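Local atomic coordinates of protein adenylyltransferase (Bartonella henselae str. Houston-1, PDB entry 5NH2), a protein that transfers AMP from ATP onto tyrosine or threonine residues of host target proteins through its Fic (Fido) domain, as part of bacterial virulence. Residues Q66-T71 with G158-L163; Y77-P82 with P94-T99; K214-K219 with I268-H273; D272-E277 with I288-P293. All blocks are in the same frame, centred on the assembly; numbering follows the deposited sequence.

Interaction 1 of 4, residues Q66-T71 with G158-L163; sequences QLFKNT and GRTQRL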
# COMPACT_ATOMS: atom_id res chain seq x y z
N GLN A 66 12.49 9.94 -3.94
CA GLN A 66 13.32 9.32 -2.90
C GLN A 66 13.27 7.80 -3.04
O GLN A 66 14.29 7.13 -2.87
CB GLN A 66 12.91 9.79 -1.49
CG GLN A 66 13.22 11.30 -1.28
CD GLN A 66 14.70 11.63 -1.31
OE1 GLN A 66 15.17 12.37 -2.17
NE2 GLN A 66 15.45 11.06 -0.38
N LEU A 67 12.11 7.25 -3.42
CA LEU A 67 12.02 5.79 -3.51
C LEU A 67 12.93 5.23 -4.60
O LEU A 67 13.55 4.18 -4.42
CB LEU A 67 10.56 5.30 -3.73
CG LEU A 67 9.51 5.63 -2.65
CD1 LEU A 67 8.11 5.11 -2.99
CD2 LEU A 67 9.92 5.21 -1.21
N PHE A 68 12.94 5.88 -5.77
CA PHE A 68 13.53 5.30 -6.97
C PHE A 68 14.81 5.98 -7.49
O PHE A 68 15.29 5.59 -8.56
CB PHE A 68 12.46 5.24 -8.06
CG PHE A 68 11.29 4.39 -7.66
CD1 PHE A 68 11.42 3.00 -7.60
CD2 PHE A 68 10.07 4.97 -7.29
CE1 PHE A 68 10.34 2.19 -7.17
CE2 PHE A 68 8.97 4.19 -6.87
CZ PHE A 68 9.10 2.79 -6.81
N LYS A 69 15.33 6.99 -6.79
CA LYS A 69 16.51 7.72 -7.25
C LYS A 69 17.72 6.81 -7.52
O LYS A 69 18.57 7.15 -8.34
CB LYS A 69 16.90 8.78 -6.21
CG LYS A 69 17.25 8.18 -4.84
CD LYS A 69 17.30 9.24 -3.71
CE LYS A 69 18.21 10.37 -4.06
NZ LYS A 69 19.59 9.89 -4.39
N ASN A 70 17.87 5.71 -6.80
CA ASN A 70 19.02 4.86 -7.08
C ASN A 70 18.76 3.88 -8.22
O ASN A 70 19.69 3.18 -8.65
CB ASN A 70 19.41 4.12 -5.81
CG ASN A 70 19.96 5.06 -4.75
OD1 ASN A 70 20.80 5.89 -5.05
ND2 ASN A 70 19.46 4.96 -3.54
N THR A 71 17.53 3.84 -8.73
CA THR A 71 17.17 2.91 -9.78
C THR A 71 17.07 3.63 -11.13
O THR A 71 17.82 3.29 -12.05
CB THR A 71 15.88 2.17 -9.42
OG1 THR A 71 16.04 1.48 -8.18
CG2 THR A 71 15.46 1.14 -10.53
N GLY A 158 1.56 2.73 -7.27
CA GLY A 158 0.92 2.28 -6.05
C GLY A 158 1.73 2.60 -4.81
O GLY A 158 1.18 3.08 -3.81
N ARG A 159 3.07 2.39 -4.88
CA ARG A 159 3.92 2.54 -3.69
C ARG A 159 4.02 4.01 -3.27
O ARG A 159 3.91 4.33 -2.07
CB ARG A 159 5.30 1.95 -3.96
CG ARG A 159 5.30 0.44 -3.82
CD ARG A 159 6.64 -0.21 -4.25
NE ARG A 159 6.68 -0.41 -5.68
CZ ARG A 159 7.75 -0.81 -6.36
NH1 ARG A 159 8.93 -1.06 -5.76
NH2 ARG A 159 7.62 -0.96 -7.66
N THR A 160 4.14 4.91 -4.26
CA THR A 160 4.18 6.35 -4.00
C THR A 160 2.86 6.88 -3.44
O THR A 160 2.83 7.64 -2.46
CB THR A 160 4.54 7.06 -5.29
OG1 THR A 160 5.81 6.57 -5.74
CG2 THR A 160 4.57 8.54 -5.07
N GLN A 161 1.75 6.48 -4.07
CA GLN A 161 0.43 6.90 -3.61
C GLN A 161 0.15 6.42 -2.18
O GLN A 161 -0.37 7.19 -1.34
CB GLN A 161 -0.63 6.35 -4.58
CG GLN A 161 -2.03 6.44 -4.06
CD GLN A 161 -3.02 5.68 -4.94
OE1 GLN A 161 -2.68 4.64 -5.54
NE2 GLN A 161 -4.24 6.18 -5.01
N ARG A 162 0.46 5.15 -1.88
CA ARG A 162 0.18 4.65 -0.53
C ARG A 162 0.95 5.46 0.51
O ARG A 162 0.36 5.98 1.47
CB ARG A 162 0.51 3.15 -0.42
CG ARG A 162 -0.57 2.26 -1.05
CD ARG A 162 -0.31 0.74 -0.88
NE ARG A 162 0.83 0.14 -1.63
CZ ARG A 162 0.73 -0.27 -2.88
NH1 ARG A 162 -0.41 -0.07 -3.49
NH2 ARG A 162 1.73 -0.85 -3.51
N LEU A 163 2.27 5.67 0.27
CA LEU A 163 3.04 6.47 1.21
C LEU A 163 2.48 7.89 1.34
O LEU A 163 2.47 8.48 2.43
CB LEU A 163 4.51 6.49 0.81
CG LEU A 163 5.49 6.18 1.95
CD1 LEU A 163 6.92 6.14 1.42
CD2 LEU A 163 5.36 7.15 3.15
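Thr160 OG1 is held by a hydrogen bond to Gly156 O, just before the start of its helix, while carbon from two neighbouring side chains of helix 57-68 closes around it. Leu67 CD1 comes within 3.9 Å of Thr160 OG1, and the same oxygen lies at the edge of the Phe68 ring, near its plane, 4.1 Å from Phe68 CE2. The adjoining part of the ring edge, CZ and CE1, meets Arg159. There Phe68 CZ stands 3.9 Å above the centre of the Arg159 guanidinium plane, and the two planes are turned 89° apart, so the ring presents its edge to the face of the cation. The bend in the arginine chain (chi3 -84°) folds the guanidinium back toward the ring. These residues of helix 157-171 belong to the Fic signature HxFx(D/E)GNGRxxR, in which Gly158 and Arg159 bind ATP; the Arg159 side chain lies about 3 Å from a bound magnesium ion. Further along the helix, Leu67 CD2 touches Leu163 CD1 at 4.1 Å, which adds an apolar contact one helical turn on from Arg159. Arg162, the second arginine of the signature, turns instead toward the antitoxin homologue BiaA: its NH2 forms a salt bridge with Glu35 of that chain, consistent with the inhibitory glutamate of Fic antitoxins. Gly158 O lies 3.4 Å above the plane of the Arg162 guanidinium, over its centre.

Interaction 2 of 4, residues Y77-P82 with P94-T99; sequences YLRHIP and PEMKRT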
# COMPACT_ATOMS: atom_id res chain seq x y z
N TYR A 77 9.84 12.05 -12.06
CA TYR A 77 9.27 12.68 -13.26
C TYR A 77 7.98 11.97 -13.70
O TYR A 77 7.86 10.74 -13.65
CB TYR A 77 10.28 12.71 -14.42
CG TYR A 77 11.52 13.61 -14.22
CD1 TYR A 77 12.49 13.30 -13.26
CD2 TYR A 77 11.75 14.74 -15.02
CE1 TYR A 77 13.62 14.09 -13.08
CE2 TYR A 77 12.88 15.52 -14.86
CZ TYR A 77 13.81 15.19 -13.87
OH TYR A 77 14.94 15.96 -13.69
N LEU A 78 7.00 12.79 -14.08
CA LEU A 78 5.68 12.37 -14.53
C LEU A 78 5.76 11.89 -15.97
O LEU A 78 6.57 12.39 -16.76
CB LEU A 78 4.69 13.53 -14.41
CG LEU A 78 4.54 14.01 -12.96
CD1 LEU A 78 3.77 15.33 -12.90
CD2 LEU A 78 3.93 13.00 -12.00
N ARG A 79 4.87 10.97 -16.34
CA ARG A 79 5.07 10.25 -17.59
C ARG A 79 4.63 11.01 -18.84
O ARG A 79 4.97 10.62 -19.97
CB ARG A 79 4.36 8.90 -17.52
CG ARG A 79 2.88 9.01 -17.49
CD ARG A 79 2.20 7.62 -17.57
NE ARG A 79 0.88 7.63 -16.96
CZ ARG A 79 -0.28 7.84 -17.60
NH1 ARG A 79 -0.31 8.05 -18.92
NH2 ARG A 79 -1.41 7.82 -16.90
N HIS A 80 3.86 12.08 -18.69
CA HIS A 80 3.49 12.85 -19.88
C HIS A 80 4.48 13.99 -20.17
O HIS A 80 4.25 14.74 -21.12
CB HIS A 80 2.07 13.41 -19.74
CG HIS A 80 1.93 14.46 -18.68
ND1 HIS A 80 2.19 14.21 -17.35
CD2 HIS A 80 1.58 15.76 -18.76
CE1 HIS A 80 2.00 15.32 -16.65
NE2 HIS A 80 1.62 16.27 -17.49
N ILE A 81 5.55 14.11 -19.40
CA ILE A 81 6.59 15.11 -19.63
C ILE A 81 7.76 14.41 -20.28
O ILE A 81 8.25 13.41 -19.73
CB ILE A 81 7.04 15.77 -18.32
CG1 ILE A 81 5.81 16.05 -17.47
CG2 ILE A 81 7.90 17.02 -18.59
CD1 ILE A 81 4.82 16.87 -18.19
N PRO A 82 8.25 14.86 -21.44
CA PRO A 82 9.34 14.15 -22.12
C PRO A 82 10.59 14.11 -21.26
O PRO A 82 11.05 15.15 -20.77
CB PRO A 82 9.56 14.97 -23.39
CG PRO A 82 8.30 15.66 -23.63
CD PRO A 82 7.56 15.83 -22.32
N PRO A 94 2.41 9.40 -22.47
CA PRO A 94 1.09 10.06 -22.25
C PRO A 94 -0.10 9.10 -22.19
O PRO A 94 -1.08 9.37 -21.49
CB PRO A 94 0.97 11.02 -23.46
CG PRO A 94 1.75 10.33 -24.58
CD PRO A 94 3.00 9.78 -23.77
N GLU A 95 -0.02 7.95 -22.85
CA GLU A 95 -1.08 6.96 -22.74
C GLU A 95 -0.43 5.64 -22.34
O GLU A 95 0.47 5.15 -23.03
CB GLU A 95 -1.89 6.82 -24.06
CG GLU A 95 -3.03 5.81 -23.96
CD GLU A 95 -3.77 5.51 -25.25
OE1 GLU A 95 -4.46 4.44 -25.34
OE2 GLU A 95 -3.71 6.34 -26.18
N MET A 96 -0.86 5.08 -21.22
CA MET A 96 -0.33 3.79 -20.77
C MET A 96 -1.48 2.79 -20.81
O MET A 96 -2.33 2.78 -19.90
CB MET A 96 0.28 3.91 -19.37
CG MET A 96 0.36 2.60 -18.56
SD MET A 96 1.47 2.76 -17.09
CE MET A 96 2.34 4.25 -17.56
N LYS A 97 -1.47 1.92 -21.81
CA LYS A 97 -2.61 1.04 -22.03
C LYS A 97 -2.54 -0.10 -21.04
O LYS A 97 -1.46 -0.51 -20.62
CB LYS A 97 -2.61 0.51 -23.47
CG LYS A 97 -2.81 1.57 -24.55
CD LYS A 97 -2.33 1.06 -25.92
CE LYS A 97 -3.35 1.29 -27.03
NZ LYS A 97 -2.98 0.56 -28.29
N ARG A 98 -3.70 -0.58 -20.64
CA ARG A 98 -3.83 -1.70 -19.73
C ARG A 98 -4.27 -2.94 -20.51
O ARG A 98 -5.13 -2.86 -21.39
CB ARG A 98 -4.85 -1.37 -18.65
CG ARG A 98 -4.94 0.11 -18.29
CD ARG A 98 -5.74 0.27 -16.97
NE ARG A 98 -5.29 -0.63 -15.89
CZ ARG A 98 -5.92 -0.81 -14.72
NH1 ARG A 98 -7.06 -0.18 -14.42
NH2 ARG A 98 -5.39 -1.64 -13.82
N THR A 99 -3.67 -4.09 -20.19
CA THR A 99 -4.11 -5.37 -20.76
C THR A 99 -5.35 -5.81 -20.00
O THR A 99 -5.29 -6.02 -18.79
CB THR A 99 -3.00 -6.43 -20.66
OG1 THR A 99 -1.98 -6.16 -21.62
CG2 THR A 99 -3.53 -7.81 -20.95
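The two segments flank the short hairpin of strands 83-84 and 90-91, the position of the flap that in Fic enzymes lies beside the active site, and Arg79 ties the chain entering it to the chain leaving it. At the base the backbones come very near each other: the CA atoms of His80 and Pro94 are 4.4 Å apart, and His80 CB lies 4.3 Å from Pro94 CA. Residues Leu78 to Ile81 form a type I turn, closed by a weak bond of 3.3 Å from Ile81 N to Leu78 O. From this turn Arg79 sends its side chain across. CG sits between the backbone N and the carbonyl carbon (chi1 68°), and the chain then runs extended to NE. Arg79 NH1 stops 3.0 Å from Pro94 O, which lies at the edge of the guanidinium, near its plane. The same NH1 is hydrogen-bonded to Met93 O, NE to His151 O, and NH2 to Ala106 O, so three backbone carbonyls fix the rotation of the buried cation. Met96 comes over from one side: its CB is 4.1 Å above the guanidinium plane, toward the rim, and its CE presses on the aliphatic part, 3.4 Å from Arg79 CD. Met96 also lies about 5 Å, side chain to side chain, from the ATP-binding Asn157. Such an arginine, bonded to carbonyls of several loops, including that of the histidine opening the signature, here joins the flap's base to the Fic active-site loop.

Interaction 3 of 4, residues K214-K219 with I268-H273; sequences KIRLLK and IGNIDH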
# COMPACT_ATOMS: atom_id res chain seq x y z
N LYS A 214 -10.48 -1.57 15.00
CA LYS A 214 -10.46 -2.55 13.91
C LYS A 214 -9.03 -2.94 13.53
O LYS A 214 -8.75 -4.13 13.26
CB LYS A 214 -11.28 -2.03 12.75
CG LYS A 214 -12.76 -2.08 13.13
CD LYS A 214 -13.70 -1.78 12.00
CE LYS A 214 -15.10 -1.58 12.58
NZ LYS A 214 -16.11 -1.34 11.55
N ILE A 215 -8.12 -1.97 13.63
CA ILE A 215 -6.71 -2.22 13.34
C ILE A 215 -6.14 -3.28 14.29
O ILE A 215 -5.34 -4.13 13.88
CB ILE A 215 -5.94 -0.89 13.42
CG1 ILE A 215 -6.38 0.01 12.26
CG2 ILE A 215 -4.41 -1.13 13.42
CD1 ILE A 215 -5.82 1.37 12.32
N ARG A 216 -6.54 -3.24 15.57
CA ARG A 216 -6.05 -4.25 16.52
C ARG A 216 -6.43 -5.65 16.06
O ARG A 216 -5.63 -6.58 16.16
CB ARG A 216 -6.64 -4.03 17.92
CG ARG A 216 -6.36 -2.77 18.68
CD ARG A 216 -6.69 -2.96 20.22
NE ARG A 216 -8.11 -2.79 20.59
CZ ARG A 216 -9.04 -3.76 20.63
NH1 ARG A 216 -8.73 -5.01 20.32
NH2 ARG A 216 -10.29 -3.49 20.99
N LEU A 217 -7.69 -5.81 15.59
CA LEU A 217 -8.24 -7.10 15.21
C LEU A 217 -7.52 -7.66 13.99
O LEU A 217 -7.14 -8.85 13.97
CB LEU A 217 -9.73 -6.95 14.91
CG LEU A 217 -10.59 -6.48 16.07
CD1 LEU A 217 -12.04 -6.35 15.64
CD2 LEU A 217 -10.45 -7.38 17.30
N LEU A 218 -7.30 -6.81 12.97
CA LEU A 218 -6.65 -7.29 11.76
C LEU A 218 -5.16 -7.52 11.99
O LEU A 218 -4.58 -8.44 11.40
CB LEU A 218 -6.85 -6.30 10.62
CG LEU A 218 -8.19 -6.36 9.96
CD1 LEU A 218 -8.34 -5.11 9.11
CD2 LEU A 218 -8.27 -7.61 9.09
N LYS A 219 -4.53 -6.67 12.80
CA LYS A 219 -3.16 -6.93 13.26
C LYS A 219 -3.00 -8.33 13.90
O LYS A 219 -2.08 -9.10 13.54
CB LYS A 219 -2.73 -5.86 14.26
CG LYS A 219 -2.24 -4.60 13.61
CD LYS A 219 -1.54 -3.73 14.66
CE LYS A 219 -1.00 -2.45 14.04
NZ LYS A 219 -0.07 -1.73 14.96
N ILE A 268 -13.31 -10.78 10.08
CA ILE A 268 -12.82 -10.64 11.45
C ILE A 268 -13.85 -9.88 12.27
O ILE A 268 -14.47 -8.93 11.79
CB ILE A 268 -11.45 -9.94 11.53
CG1 ILE A 268 -10.46 -10.49 10.49
CG2 ILE A 268 -10.83 -10.08 12.95
CD1 ILE A 268 -10.38 -11.96 10.48
N GLY A 269 -14.05 -10.31 13.53
CA GLY A 269 -14.93 -9.61 14.45
C GLY A 269 -14.39 -9.66 15.85
O GLY A 269 -13.44 -10.38 16.16
N ASN A 270 -15.01 -8.85 16.71
CA ASN A 270 -14.57 -8.71 18.09
C ASN A 270 -15.10 -9.87 18.92
O ASN A 270 -16.27 -10.24 18.77
CB ASN A 270 -15.08 -7.38 18.64
CG ASN A 270 -14.39 -6.96 19.90
OD1 ASN A 270 -14.40 -7.68 20.90
ND2 ASN A 270 -13.76 -5.79 19.85
N ILE A 271 -14.26 -10.46 19.78
CA ILE A 271 -14.70 -11.61 20.59
C ILE A 271 -15.85 -11.23 21.53
O ILE A 271 -16.76 -12.03 21.75
CB ILE A 271 -13.54 -12.21 21.39
CG1 ILE A 271 -12.92 -11.13 22.25
CG2 ILE A 271 -12.48 -12.79 20.49
CD1 ILE A 271 -11.78 -11.61 22.96
N ASP A 272 -15.81 -10.01 22.11
CA ASP A 272 -16.89 -9.57 23.01
C ASP A 272 -18.23 -9.45 22.31
O ASP A 272 -19.24 -9.21 22.98
CB ASP A 272 -16.62 -8.21 23.67
CG ASP A 272 -15.21 -8.04 24.19
OD1 ASP A 272 -14.51 -7.14 23.67
OD2 ASP A 272 -14.80 -8.75 25.12
N HIS A 273 -18.27 -9.53 20.98
CA HIS A 273 -19.54 -9.47 20.26
C HIS A 273 -20.14 -10.85 20.01
O HIS A 273 -21.27 -10.95 19.51
CB HIS A 273 -19.36 -8.71 18.94
CG HIS A 273 -18.95 -7.28 19.13
ND1 HIS A 273 -18.49 -6.49 18.10
CD2 HIS A 273 -18.94 -6.49 20.23
CE1 HIS A 273 -18.21 -5.28 18.55
NE2 HIS A 273 -18.48 -5.25 19.85
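Helix 212-227 lies against the intracellular delivery (ID) domain, of the OB-fold clan, at the end of this construct, and this contact sets its Leu217 and Leu218 on strand 265-270. The helix and strand segments run at 124° to each other, with their axes 8.5 Å apart at closest approach. Leu217 makes the central contact. Its CB meets Ile268 CG2 at 3.9 Å, while its tip reaches further along the strand, CD1 lying 4.0 Å from Asn270 N. Leu217 CD1 also rests on the Gly269 backbone, 4.1 Å from Gly269 C. Leu218 comes to Ile268 from the next position on the helix, with CD2 3.9 Å from Ile268 CG1; the isoleucine therefore offers one branch to each leucine. With CG2 opposite the backbone N and CG1 opposite the carbonyl carbon (chi1 -46°), both branches can be used at once. The strand is an inner member of the five-stranded sheet, next to strand 237-239, whose Val239 also packs on Leu218 and Ile268. Where the strand ends, Asn270 OD1 accepts from Asp272 N at 3.0 Å, an Asx turn in which the donor lies in the carbonyl plane on a lone pair; it leads into the 3-10 segment 271-273. Arg216 comes near this corner only loosely, with NH2 4.3 Å from Asn270 ND2, but its charge is directed to Glu256 and Glu213, with which it forms salt bridges.

Interaction 4 of 4, residues D272-E277 with I288-P293; sequences DHLPPE and ITFTAP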
# COMPACT_ATOMS: atom_id res chain seq x y z
N ASP A 272 -15.81 -10.01 22.11
CA ASP A 272 -16.89 -9.57 23.01
C ASP A 272 -18.23 -9.45 22.31
O ASP A 272 -19.24 -9.21 22.98
CB ASP A 272 -16.62 -8.21 23.67
CG ASP A 272 -15.21 -8.04 24.19
OD1 ASP A 272 -14.51 -7.14 23.67
OD2 ASP A 272 -14.80 -8.75 25.12
N HIS A 273 -18.27 -9.53 20.98
CA HIS A 273 -19.54 -9.47 20.26
C HIS A 273 -20.14 -10.85 20.01
O HIS A 273 -21.27 -10.95 19.51
CB HIS A 273 -19.36 -8.71 18.94
CG HIS A 273 -18.95 -7.28 19.13
ND1 HIS A 273 -18.49 -6.49 18.10
CD2 HIS A 273 -18.94 -6.49 20.23
CE1 HIS A 273 -18.21 -5.28 18.55
NE2 HIS A 273 -18.48 -5.25 19.85
N LEU A 274 -19.40 -11.92 20.32
CA LEU A 274 -20.04 -13.23 20.28
C LEU A 274 -20.87 -13.43 21.54
O LEU A 274 -20.48 -12.98 22.62
CB LEU A 274 -19.01 -14.33 20.18
CG LEU A 274 -18.50 -14.67 18.78
CD1 LEU A 274 -17.34 -15.64 18.91
CD2 LEU A 274 -19.63 -15.26 17.92
N PRO A 275 -22.03 -14.07 21.43
CA PRO A 275 -22.72 -14.50 22.63
C PRO A 275 -21.79 -15.35 23.47
O PRO A 275 -21.23 -16.33 22.97
CB PRO A 275 -23.89 -15.32 22.08
CG PRO A 275 -24.16 -14.73 20.72
CD PRO A 275 -22.81 -14.29 20.20
N PRO A 276 -21.57 -15.01 24.75
CA PRO A 276 -20.75 -15.89 25.59
C PRO A 276 -21.32 -17.30 25.73
O PRO A 276 -20.55 -18.25 25.95
CB PRO A 276 -20.68 -15.14 26.92
CG PRO A 276 -20.72 -13.69 26.48
CD PRO A 276 -21.74 -13.68 25.36
N GLU A 277 -22.65 -17.46 25.59
CA GLU A 277 -23.27 -18.78 25.50
C GLU A 277 -22.96 -19.48 24.18
O GLU A 277 -23.12 -20.70 24.10
CB GLU A 277 -24.79 -18.68 25.67
CG GLU A 277 -25.24 -18.07 26.99
CD GLU A 277 -25.98 -19.06 27.88
OE1 GLU A 277 -27.23 -19.02 27.91
OE2 GLU A 277 -25.32 -19.87 28.56
N ILE A 288 -21.46 -21.20 11.96
CA ILE A 288 -22.09 -20.19 12.78
C ILE A 288 -22.61 -19.05 11.91
O ILE A 288 -22.13 -18.82 10.79
CB ILE A 288 -21.17 -19.64 13.89
CG1 ILE A 288 -20.28 -18.51 13.38
CG2 ILE A 288 -20.31 -20.74 14.48
CD1 ILE A 288 -19.62 -17.77 14.52
N THR A 289 -23.62 -18.36 12.43
CA THR A 289 -24.13 -17.11 11.88
C THR A 289 -23.87 -15.98 12.88
O THR A 289 -24.10 -16.14 14.08
CB THR A 289 -25.62 -17.21 11.58
OG1 THR A 289 -25.83 -18.23 10.60
CG2 THR A 289 -26.11 -15.91 11.01
N PHE A 290 -23.35 -14.86 12.38
CA PHE A 290 -22.93 -13.77 13.24
C PHE A 290 -23.41 -12.47 12.63
O PHE A 290 -23.10 -12.18 11.47
CB PHE A 290 -21.40 -13.74 13.41
CG PHE A 290 -20.86 -12.44 13.97
CD1 PHE A 290 -20.85 -12.21 15.34
CD2 PHE A 290 -20.33 -11.47 13.15
CE1 PHE A 290 -20.35 -11.01 15.88
CE2 PHE A 290 -19.82 -10.26 13.68
CZ PHE A 290 -19.84 -10.04 15.05
N THR A 291 -24.15 -11.69 13.41
CA THR A 291 -24.56 -10.35 13.04
C THR A 291 -23.77 -9.37 13.89
O THR A 291 -23.91 -9.36 15.12
CB THR A 291 -26.05 -10.14 13.24
OG1 THR A 291 -26.77 -11.21 12.61
CG2 THR A 291 -26.47 -8.83 12.63
N ALA A 292 -22.95 -8.54 13.25
CA ALA A 292 -22.19 -7.54 13.98
C ALA A 292 -23.11 -6.44 14.49
O ALA A 292 -24.07 -6.06 13.80
CB ALA A 292 -21.08 -6.96 13.09
N PRO A 293 -22.89 -5.94 15.70
CA PRO A 293 -23.80 -4.96 16.34
C PRO A 293 -23.57 -3.50 15.95
O PRO A 293 -22.69 -3.16 15.18
CB PRO A 293 -23.51 -5.17 17.83
CG PRO A 293 -22.12 -5.74 17.86
CD PRO A 293 -22.09 -6.66 16.70
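Residues 272-277 leave a 3-10 turn and enter helix 276-279 alongside strand 287-291, with the CA atoms of Leu274 and Phe290 7.6 Å apart and those of His273 and Ala292 7.1 Å apart. Pro293 points its CG at the face of the His273 imidazole: this CG is 3.8 Å from the ring centroid and 14° off the normal, a CH-pi contact over the face. The other face of that imidazole has Asn270 CB against it, so the ring is sandwiched. Phe290 meets the backbone of the same histidine. Its CG is opposite the backbone N (chi1 165°), which carries the ring inward from the strand until CE1 comes 3.7 Å from His273 O, an oxygen lying in the ring plane at its edge. Leu274 CD2 meets Phe290 CD1 at 4.2 Å and, on the neighbouring inward residue of the strand, Ile288 CD1 at the same distance. Phe258 of strand 257-262 meets the Phe290 ring edge to face, continuing this apolar layer into the five-stranded sheet, consistent with an OB-like fold. Since no hydrogen bond crosses between the two segments, dispersion, the aromatic face and the slightly positive rim facing a carbonyl oxygen probably hold them together.

Interactions 1 and 2 belong to the Fic domain, and the second is nested in the loop that the first closes, their centres about 17 Å apart. Interaction 1 is buried in the helical core beside the ATP site, whereas interaction 2 lies at the surface, yet both contain arginines: one meets a ring edge and lies beside a bound magnesium ion, the other meets backbone carbonyls. On the other side of the chain's centre, interactions 3 and 4 are largely apolar and remote from the annotated sites. They share Asp272 and His273 and reach the same sheet, interaction 3 packing a helix on an inner strand and interaction 4 a connecting segment on strand 287-291.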